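Local coordinates for RE55538p (Drosophila melanogaster, PDB 4IX7), which represses genes of neural development by preferentially binding the palindrome CCAATTGG through its BEN domain, and acts as a corepressor for Suppressor of Hairless, inhibiting Notch signalling, at residues S25-S28 with L29-K33; I76-A79 with V80-C84; N85-E88 with K89-R92. One frame throughout, in Å; residues are numbered along the deposited sequence.

Contact 1 (S25-S28 with L29-K33); sequences SVCS and LATRK. With nucleotides of chain B.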
loop_
_atom_site.group_PDB
_atom_site.type_symbol
_atom_site.label_atom_id
_atom_site.label_comp_id
_atom_site.label_asym_id
_atom_site.label_seq_id
_atom_site.Cartn_x
_atom_site.Cartn_y
_atom_site.Cartn_z
ATOM N N SER C 25 13.205 -13.516 4.028
ATOM C CA SER C 25 12.369 -13.880 2.886
ATOM C C SER C 25 10.985 -13.242 2.971
ATOM O O SER C 25 10.253 -13.205 1.983
ATOM C CB SER C 25 12.233 -15.401 2.760
ATOM O OG SER C 25 11.412 -15.931 3.786
ATOM N N VAL C 26 10.630 -12.746 4.157
ATOM C CA VAL C 26 9.346 -12.068 4.359
ATOM C C VAL C 26 9.581 -10.634 4.828
ATOM O O VAL C 26 9.826 -10.394 6.015
ATOM C CB VAL C 26 8.440 -12.799 5.365
ATOM C CG1 VAL C 26 7.073 -12.099 5.459
ATOM C CG2 VAL C 26 8.270 -14.265 4.966
ATOM N N CYS C 27 9.503 -9.706 3.877
ATOM C CA CYS C 27 9.865 -8.299 4.083
ATOM C C CYS C 27 9.210 -7.698 5.307
ATOM O O CYS C 27 9.875 -7.081 6.143
ATOM C CB CYS C 27 9.498 -7.475 2.840
ATOM S SG CYS C 27 9.652 -5.663 3.024
ATOM N N SER C 28 7.900 -7.887 5.418
ATOM C CA SER C 28 7.149 -7.249 6.481
ATOM C C SER C 28 7.556 -7.738 7.868
ATOM O O SER C 28 7.678 -6.947 8.804
ATOM C CB SER C 28 5.653 -7.432 6.257
ATOM O OG SER C 28 4.939 -6.620 7.166
ATOM N N LEU C 29 7.782 -9.038 7.997
ATOM C CA LEU C 29 8.147 -9.588 9.291
ATOM C C LEU C 29 9.563 -9.152 9.671
ATOM O O LEU C 29 9.831 -8.874 10.834
ATOM C CB LEU C 29 8.024 -11.107 9.279
ATOM C CG LEU C 29 6.599 -11.634 9.104
ATOM C CD1 LEU C 29 6.625 -13.160 9.069
ATOM C CD2 LEU C 29 5.703 -11.135 10.225
ATOM N N ALA C 30 10.454 -9.079 8.689
ATOM C CA ALA C 30 11.819 -8.624 8.953
ATOM C C ALA C 30 11.799 -7.186 9.470
ATOM O O ALA C 30 12.482 -6.843 10.443
ATOM C CB ALA C 30 12.671 -8.732 7.695
ATOM N N THR C 31 10.983 -6.362 8.821
ATOM C CA THR C 31 10.838 -4.957 9.180
ATOM C C THR C 31 10.279 -4.822 10.596
ATOM O O THR C 31 10.796 -4.057 11.413
ATOM C CB THR C 31 9.941 -4.246 8.159
ATOM O OG1 THR C 31 10.542 -4.371 6.868
ATOM C CG2 THR C 31 9.806 -2.763 8.481
ATOM N N ARG C 32 9.238 -5.587 10.905
ATOM C CA ARG C 32 8.640 -5.543 12.236
ATOM C C ARG C 32 9.653 -5.905 13.311
ATOM O O ARG C 32 9.721 -5.257 14.356
ATOM C CB ARG C 32 7.424 -6.475 12.323
ATOM C CG ARG C 32 6.229 -6.008 11.513
ATOM C CD ARG C 32 5.108 -7.046 11.516
ATOM N NE ARG C 32 3.941 -6.528 10.814
ATOM C CZ ARG C 32 2.948 -5.868 11.401
ATOM N NH1 ARG C 32 1.933 -5.415 10.676
ATOM N NH2 ARG C 32 2.964 -5.665 12.713
ATOM N N LYS C 33 10.449 -6.943 13.058
ATOM C CA LYS C 33 11.419 -7.371 14.063
ATOM C C LYS C 33 12.458 -6.293 14.321
ATOM O O LYS C 33 12.800 -6.014 15.472
ATOM C CB LYS C 33 12.102 -8.681 13.668
ATOM C CG LYS C 33 13.063 -9.215 14.729
ATOM C CD LYS C 33 12.363 -9.403 16.076
ATOM C CE LYS C 33 13.184 -10.288 17.010
ATOM N NZ LYS C 33 12.535 -10.500 18.339
ATOM P P DC B 4 2.795 -9.610 8.088
ATOM O OP1 DC B 4 3.522 -10.544 7.195
ATOM O OP2 DC B 4 3.424 -8.343 8.525
ATOM O "O5'" DC B 4 1.417 -9.195 7.417
ATOM C "C5'" DC B 4 0.547 -10.232 6.988
ATOM C "C4'" DC B 4 -0.773 -9.614 6.589
ATOM O "O4'" DC B 4 -1.377 -8.987 7.740
ATOM C "C3'" DC B 4 -0.657 -8.483 5.571
ATOM O "O3'" DC B 4 -1.071 -9.048 4.339
ATOM C "C2'" DC B 4 -1.606 -7.391 6.071
ATOM C "C1'" DC B 4 -2.310 -8.050 7.242
ATOM N N1 DC B 4 -2.613 -7.140 8.377
ATOM C C2 DC B 4 -3.945 -6.882 8.716
ATOM O O2 DC B 4 -4.833 -7.422 8.052
ATOM N N3 DC B 4 -4.214 -6.051 9.747
ATOM C C4 DC B 4 -3.212 -5.484 10.435
ATOM N N4 DC B 4 -3.523 -4.665 11.456
ATOM C C5 DC B 4 -1.844 -5.721 10.091
ATOM C C6 DC B 4 -1.592 -6.547 9.067
ATOM P P DT B 3 3.748 -9.441 14.714
ATOM O OP1 DT B 3 4.968 -10.262 14.535
ATOM O OP2 DT B 3 3.815 -8.005 15.017
ATOM O "O5'" DT B 3 2.867 -9.587 13.381
ATOM C "C5'" DT B 3 2.690 -10.879 12.865
ATOM C "C4'" DT B 3 1.756 -10.790 11.679
ATOM O "O4'" DT B 3 0.442 -10.419 12.160
ATOM C "C3'" DT B 3 2.138 -9.742 10.639
ATOM O "O3'" DT B 3 2.340 -10.421 9.392
ATOM C "C2'" DT B 3 0.957 -8.775 10.633
ATOM C "C1'" DT B 3 -0.178 -9.634 11.153
ATOM N N1 DT B 3 -1.287 -8.903 11.809
ATOM C C2 DT B 3 -2.587 -9.202 11.437
ATOM O O2 DT B 3 -2.865 -10.020 10.569
ATOM N N3 DT B 3 -3.547 -8.490 12.110
ATOM C C4 DT B 3 -3.344 -7.568 13.117
ATOM O O4 DT B 3 -4.281 -6.991 13.662
ATOM C C5 DT B 3 -1.969 -7.318 13.465
ATOM C C7 DT B 3 -1.628 -6.325 14.537
ATOM C C6 DT B 3 -1.017 -7.998 12.818
#
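Ser28 and Arg32, one turn apart on helix 27-38, close on the same phosphate oxygen of the DNA. The hydroxyl OG of Ser28 donates to OP2 of DC4 of chain B at 2.7 Å, and NE of Arg32 reaches that OP2 at 3.0 Å along a bent path (136° at the hydrogen). A chi1 of -170° swings OG away from the backbone N toward the phosphate; OG lies at the edge of the Arg32 guanidinium, near its plane, while C2' of DT3 of chain B lies over one face, toward the rim. A second, weak bond runs from Arg32 NH2 to OP2 of DT3 of chain B, and NH1 forms a salt bridge with Asp101, which would fix the rotation of the group. Within the helix, Cys27 O takes two donors from Thr31: its amide N at 3.0 Å and its OG1 at 2.9 Å, the hydroxyl approaching from above the carbonyl plane. Val26 O, at the N-cap, accepts from Ala30 N at 3.0 Å, and Val26 CG1 lies alongside Leu29 CG at 3.7 Å. Leu29 CD2 rests on O3' of DT3 of chain B. This is a phosphate-binding helix start in the DNA-binding BEN domain.

Contact 2 (I76-A79 with V80-C84); sequences IIFA and VTHKC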
loop_
_atom_site.group_PDB
_atom_site.type_symbol
_atom_site.label_atom_id
_atom_site.label_comp_id
_atom_site.label_asym_id
_atom_site.label_seq_id
_atom_site.Cartn_x
_atom_site.Cartn_y
_atom_site.Cartn_z
ATOM N N ILE C 76 16.969 0.932 8.625
ATOM C CA ILE C 76 16.070 -0.208 8.508
ATOM C C ILE C 76 15.748 -0.459 7.045
ATOM O O ILE C 76 15.776 -1.600 6.585
ATOM C CB ILE C 76 14.777 0.003 9.319
ATOM C CG1 ILE C 76 15.110 -0.029 10.816
ATOM C CG2 ILE C 76 13.721 -1.058 8.963
ATOM C CD1 ILE C 76 13.960 0.405 11.694
ATOM N N ILE C 77 15.470 0.608 6.305
ATOM C CA ILE C 77 15.182 0.482 4.876
ATOM C C ILE C 77 16.403 -0.070 4.145
ATOM O O ILE C 77 16.278 -0.965 3.312
ATOM C CB ILE C 77 14.744 1.825 4.272
ATOM C CG1 ILE C 77 13.395 2.247 4.856
ATOM C CG2 ILE C 77 14.660 1.728 2.764
ATOM C CD1 ILE C 77 13.009 3.698 4.520
ATOM N N PHE C 78 17.583 0.441 4.479
ATOM C CA PHE C 78 18.814 -0.068 3.883
ATOM C C PHE C 78 18.950 -1.575 4.089
ATOM O O PHE C 78 19.182 -2.323 3.134
ATOM C CB PHE C 78 20.038 0.653 4.458
ATOM C CG PHE C 78 21.341 0.190 3.873
ATOM C CD1 PHE C 78 21.888 0.834 2.775
ATOM C CD2 PHE C 78 22.025 -0.884 4.427
ATOM C CE1 PHE C 78 23.091 0.413 2.233
ATOM C CE2 PHE C 78 23.228 -1.314 3.887
ATOM C CZ PHE C 78 23.762 -0.661 2.791
ATOM N N ALA C 79 18.799 -2.020 5.332
ATOM C CA ALA C 79 19.002 -3.426 5.649
ATOM C C ALA C 79 17.979 -4.326 4.952
ATOM O O ALA C 79 18.337 -5.349 4.361
ATOM C CB ALA C 79 18.950 -3.639 7.142
ATOM N N VAL C 80 16.703 -3.959 5.027
ATOM C CA VAL C 80 15.657 -4.832 4.490
ATOM C C VAL C 80 15.709 -4.890 2.960
ATOM O O VAL C 80 15.618 -5.965 2.373
ATOM C CB VAL C 80 14.242 -4.432 4.994
ATOM C CG1 VAL C 80 13.168 -5.303 4.337
ATOM C CG2 VAL C 80 14.163 -4.574 6.499
ATOM N N THR C 81 15.886 -3.747 2.311
ATOM C CA THR C 81 15.974 -3.742 0.847
ATOM C C THR C 81 17.186 -4.507 0.317
ATOM O O THR C 81 17.115 -5.086 -0.767
ATOM C CB THR C 81 15.947 -2.319 0.251
ATOM O OG1 THR C 81 17.074 -1.571 0.719
ATOM C CG2 THR C 81 14.656 -1.605 0.637
ATOM N N HIS C 82 18.285 -4.519 1.069
ATOM C CA HIS C 82 19.491 -5.234 0.647
ATOM C C HIS C 82 19.442 -6.732 0.946
ATOM O O HIS C 82 20.156 -7.513 0.320
ATOM C CB HIS C 82 20.746 -4.625 1.277
ATOM C CG HIS C 82 21.178 -3.340 0.642
ATOM N ND1 HIS C 82 20.491 -2.157 0.810
ATOM C CD2 HIS C 82 22.226 -3.055 -0.166
ATOM C CE1 HIS C 82 21.098 -1.198 0.133
ATOM N NE2 HIS C 82 22.155 -1.716 -0.467
ATOM N N LYS C 83 18.606 -7.137 1.895
ATOM C CA LYS C 83 18.570 -8.538 2.308
ATOM C C LYS C 83 17.300 -9.275 1.885
ATOM O O LYS C 83 17.286 -10.508 1.800
ATOM C CB LYS C 83 18.770 -8.665 3.824
ATOM C CG LYS C 83 20.145 -8.228 4.298
ATOM C CD LYS C 83 20.393 -8.619 5.745
ATOM C CE LYS C 83 21.009 -10.003 5.847
ATOM N NZ LYS C 83 22.434 -10.010 5.409
ATOM N N CYS C 84 16.234 -8.523 1.628
ATOM C CA CYS C 84 14.968 -9.115 1.219
ATOM C C CYS C 84 14.693 -8.852 -0.253
ATOM O O CYS C 84 13.834 -9.499 -0.853
ATOM C CB CYS C 84 13.821 -8.555 2.066
ATOM S SG CYS C 84 12.277 -9.476 1.931
#
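Phe78 and His82, one turn apart near the end of helix 70-84, lay their rings over each other in a face-to-face stack. The centroids are 3.9 Å apart and the planes open at 27°, which brings one end of the overlap closer than the other: His82 CE1 lies 3.3 Å from Phe78 CE1, over the face but toward the rim. The imidazole of His82 stands beside its own backbone N and folds back over the preceding turn. That same fold lets ND1 donate to Phe78 O at 2.7 Å, the oxygen standing 24° out of the imidazole plane, while the amide N of His82 shares this carbonyl. The histidine is thus held at once by a stacked face and by a bond at ND1.

Ile77 and Thr81 cross at a slant, CG2 to CG2 at 4.0 Å. The OG1 of Thr81 lies between its backbone N and carbonyl carbon (chi1 62°) and donates to Ile77 O at 2.8 Å; the amide N of Thr81 reaches that oxygen from the other face of the carbonyl plane.

Val80 lies between two neighbouring helices, 88-112 and 27-38; Ile77 and Thr81 pack on helix 88-112, Ile76 on helix 27-38, and Phe78 and Ala79 on the loop after strand 4-6.

Contact 3 (N85-E88 with K89-R92); sequences NASE and KEVR. With nucleotides of chain A.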
loop_
_atom_site.group_PDB
_atom_site.type_symbol
_atom_site.label_atom_id
_atom_site.label_comp_id
_atom_site.label_asym_id
_atom_site.label_seq_id
_atom_site.Cartn_x
_atom_site.Cartn_y
_atom_site.Cartn_z
ATOM N N ASN C 85 15.426 -7.898 -0.824
ATOM C CA ASN C 85 15.218 -7.462 -2.200
ATOM C C ASN C 85 13.801 -6.919 -2.409
ATOM O O ASN C 85 13.144 -7.201 -3.410
ATOM C CB ASN C 85 15.559 -8.575 -3.193
ATOM C CG ASN C 85 17.009 -9.018 -3.091
ATOM O OD1 ASN C 85 17.879 -8.244 -2.682
ATOM N ND2 ASN C 85 17.276 -10.268 -3.458
ATOM N N ALA C 86 13.346 -6.143 -1.431
ATOM C CA ALA C 86 12.057 -5.469 -1.479
ATOM C C ALA C 86 12.311 -4.034 -1.894
ATOM O O ALA C 86 13.440 -3.557 -1.811
ATOM C CB ALA C 86 11.405 -5.504 -0.110
ATOM N N SER C 87 11.276 -3.334 -2.345
ATOM C CA SER C 87 11.444 -1.924 -2.677
ATOM C C SER C 87 11.414 -1.098 -1.401
ATOM O O SER C 87 10.913 -1.551 -0.365
ATOM C CB SER C 87 10.349 -1.444 -3.625
ATOM O OG SER C 87 9.103 -1.367 -2.953
ATOM N N GLU C 88 11.953 0.110 -1.474
ATOM C CA GLU C 88 11.882 1.011 -0.333
ATOM C C GLU C 88 10.421 1.266 0.055
ATOM O O GLU C 88 10.080 1.304 1.240
ATOM C CB GLU C 88 12.599 2.328 -0.613
ATOM C CG GLU C 88 12.285 3.379 0.435
ATOM C CD GLU C 88 13.305 4.497 0.505
ATOM O OE1 GLU C 88 14.370 4.393 -0.152
ATOM O OE2 GLU C 88 13.035 5.483 1.234
ATOM N N LYS C 89 9.550 1.424 -0.938
ATOM C CA LYS C 89 8.136 1.660 -0.649
ATOM C C LYS C 89 7.511 0.505 0.158
ATOM O O LYS C 89 6.729 0.730 1.086
ATOM C CB LYS C 89 7.351 1.894 -1.940
ATOM C CG LYS C 89 5.883 2.172 -1.698
ATOM C CD LYS C 89 5.116 2.369 -2.997
ATOM C CE LYS C 89 3.626 2.537 -2.709
ATOM N NZ LYS C 89 2.845 2.906 -3.926
ATOM N N GLU C 90 7.867 -0.723 -0.200
ATOM C CA GLU C 90 7.374 -1.914 0.480
ATOM C C GLU C 90 7.808 -1.915 1.947
ATOM O O GLU C 90 7.025 -2.256 2.830
ATOM C CB GLU C 90 7.912 -3.160 -0.226
ATOM C CG GLU C 90 7.245 -4.457 0.151
ATOM C CD GLU C 90 7.714 -5.597 -0.734
ATOM O OE1 GLU C 90 8.173 -5.305 -1.864
ATOM O OE2 GLU C 90 7.639 -6.768 -0.300
ATOM N N VAL C 91 9.049 -1.514 2.201
ATOM C CA VAL C 91 9.534 -1.446 3.572
ATOM C C VAL C 91 8.800 -0.353 4.334
ATOM O O VAL C 91 8.373 -0.562 5.463
ATOM C CB VAL C 91 11.049 -1.208 3.633
ATOM C CG1 VAL C 91 11.513 -1.207 5.073
ATOM C CG2 VAL C 91 11.772 -2.299 2.851
ATOM N N ARG C 92 8.653 0.817 3.723
ATOM C CA ARG C 92 7.971 1.921 4.385
ATOM C C ARG C 92 6.531 1.551 4.734
ATOM O O ARG C 92 6.031 1.905 5.805
ATOM C CB ARG C 92 8.034 3.189 3.523
ATOM C CG ARG C 92 9.410 3.829 3.530
ATOM C CD ARG C 92 9.511 5.012 2.575
ATOM N NE ARG C 92 10.714 5.786 2.857
ATOM C CZ ARG C 92 10.725 6.901 3.578
ATOM N NH1 ARG C 92 9.591 7.387 4.067
ATOM N NH2 ARG C 92 11.868 7.536 3.799
ATOM P P DC A 5 4.314 5.606 -5.430
ATOM O OP1 DC A 5 5.781 5.401 -5.395
ATOM O OP2 DC A 5 3.404 4.461 -5.572
ATOM O "O5'" DC A 5 3.859 6.381 -4.104
ATOM C "C5'" DC A 5 4.463 7.606 -3.795
ATOM C "C4'" DC A 5 3.724 8.219 -2.625
ATOM O "O4'" DC A 5 2.397 8.607 -3.043
ATOM C "C3'" DC A 5 3.482 7.263 -1.470
ATOM O "O3'" DC A 5 4.514 7.525 -0.558
ATOM C "C2'" DC A 5 2.122 7.677 -0.909
ATOM C "C1'" DC A 5 1.669 8.786 -1.841
ATOM N N1 DC A 5 0.252 8.738 -2.200
ATOM C C2 DC A 5 -0.634 9.665 -1.649
ATOM O O2 DC A 5 -0.197 10.485 -0.826
ATOM N N3 DC A 5 -1.934 9.620 -2.022
ATOM C C4 DC A 5 -2.356 8.702 -2.897
ATOM N N4 DC A 5 -3.652 8.707 -3.225
ATOM C C5 DC A 5 -1.458 7.749 -3.467
ATOM C C6 DC A 5 -0.176 7.806 -3.100
#
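The N-terminus of helix 88-112, where the chain turns out of helix 70-84, is capped by Ser87 and carries an i to i+4 salt bridge between Glu88 and Arg92. Ser87 is the N-cap residue: its OG accepts from the amide N of Glu90 at 3.1 Å, with 156° at the hydrogen. The hydroxyl reaches that N-H because it is set between its own backbone N and carbonyl carbon (chi1 71°). Ser87 O then takes the amide of Val91, starting the regular helical bonding, and Glu88 O receives the amide N of Arg92 at 2.9 Å. Ahead of the cap, Ala86 places its CB 3.7 Å from Glu90 OE1.

On another side of the helix Glu88 and Arg92 run side by side and point the same way. Glu88 OE2 meets Arg92 NE at 2.8 Å, using the anti lone pair, the one directed away from the other carboxylate oxygen, and the N-H is reasonably straight at 154°. Carboxylate and guanidinium are nearly coplanar, although OE2 stands somewhat out of the guanidinium plane; CG of Glu88 lies in that plane at its edge. The paired charges would be expected to stabilise one another, and Arg92 also packs on a DNA phosphate.

Lys89, fully extended from the first turn, points NZ at OP2 of DC5 of chain A; the modelled separation is too short to be taken literally, so the approach to the phosphate is sound but the geometry of the bond is doubtful. Val91 faces inward: its side chain packs on Val80 and Thr81 of helix 70-84 and on Cys27 and Thr31 of helix 27-38. This is a serine N-cap followed by an i to i+4 salt bridge, at a helix start that faces the DNA backbone in this BEN domain.

Overall arrangement
The three contacts come in series along the chain and lie within one BEN domain: contact 1 at the start of helix 27-38, contact 2 on the last turns of helix 70-84, and contact 3 where the chain enters helix 88-112. Their centres are 8 to 10 Å apart, contacts 2 and 3 being the nearest pair. Inward-facing residues of all three meet: Cys27 and Thr31 of contact 1 touch Val80 of contact 2 and Val91 of contact 3, and Val80 and Val91 touch each other. Contacts 1 and 3 reach phosphates of different DNA strands, chain B and chain A, so the starts of helices 27-38 and 88-112 both face DNA backbone, consistent with one packed unit straddling two strands.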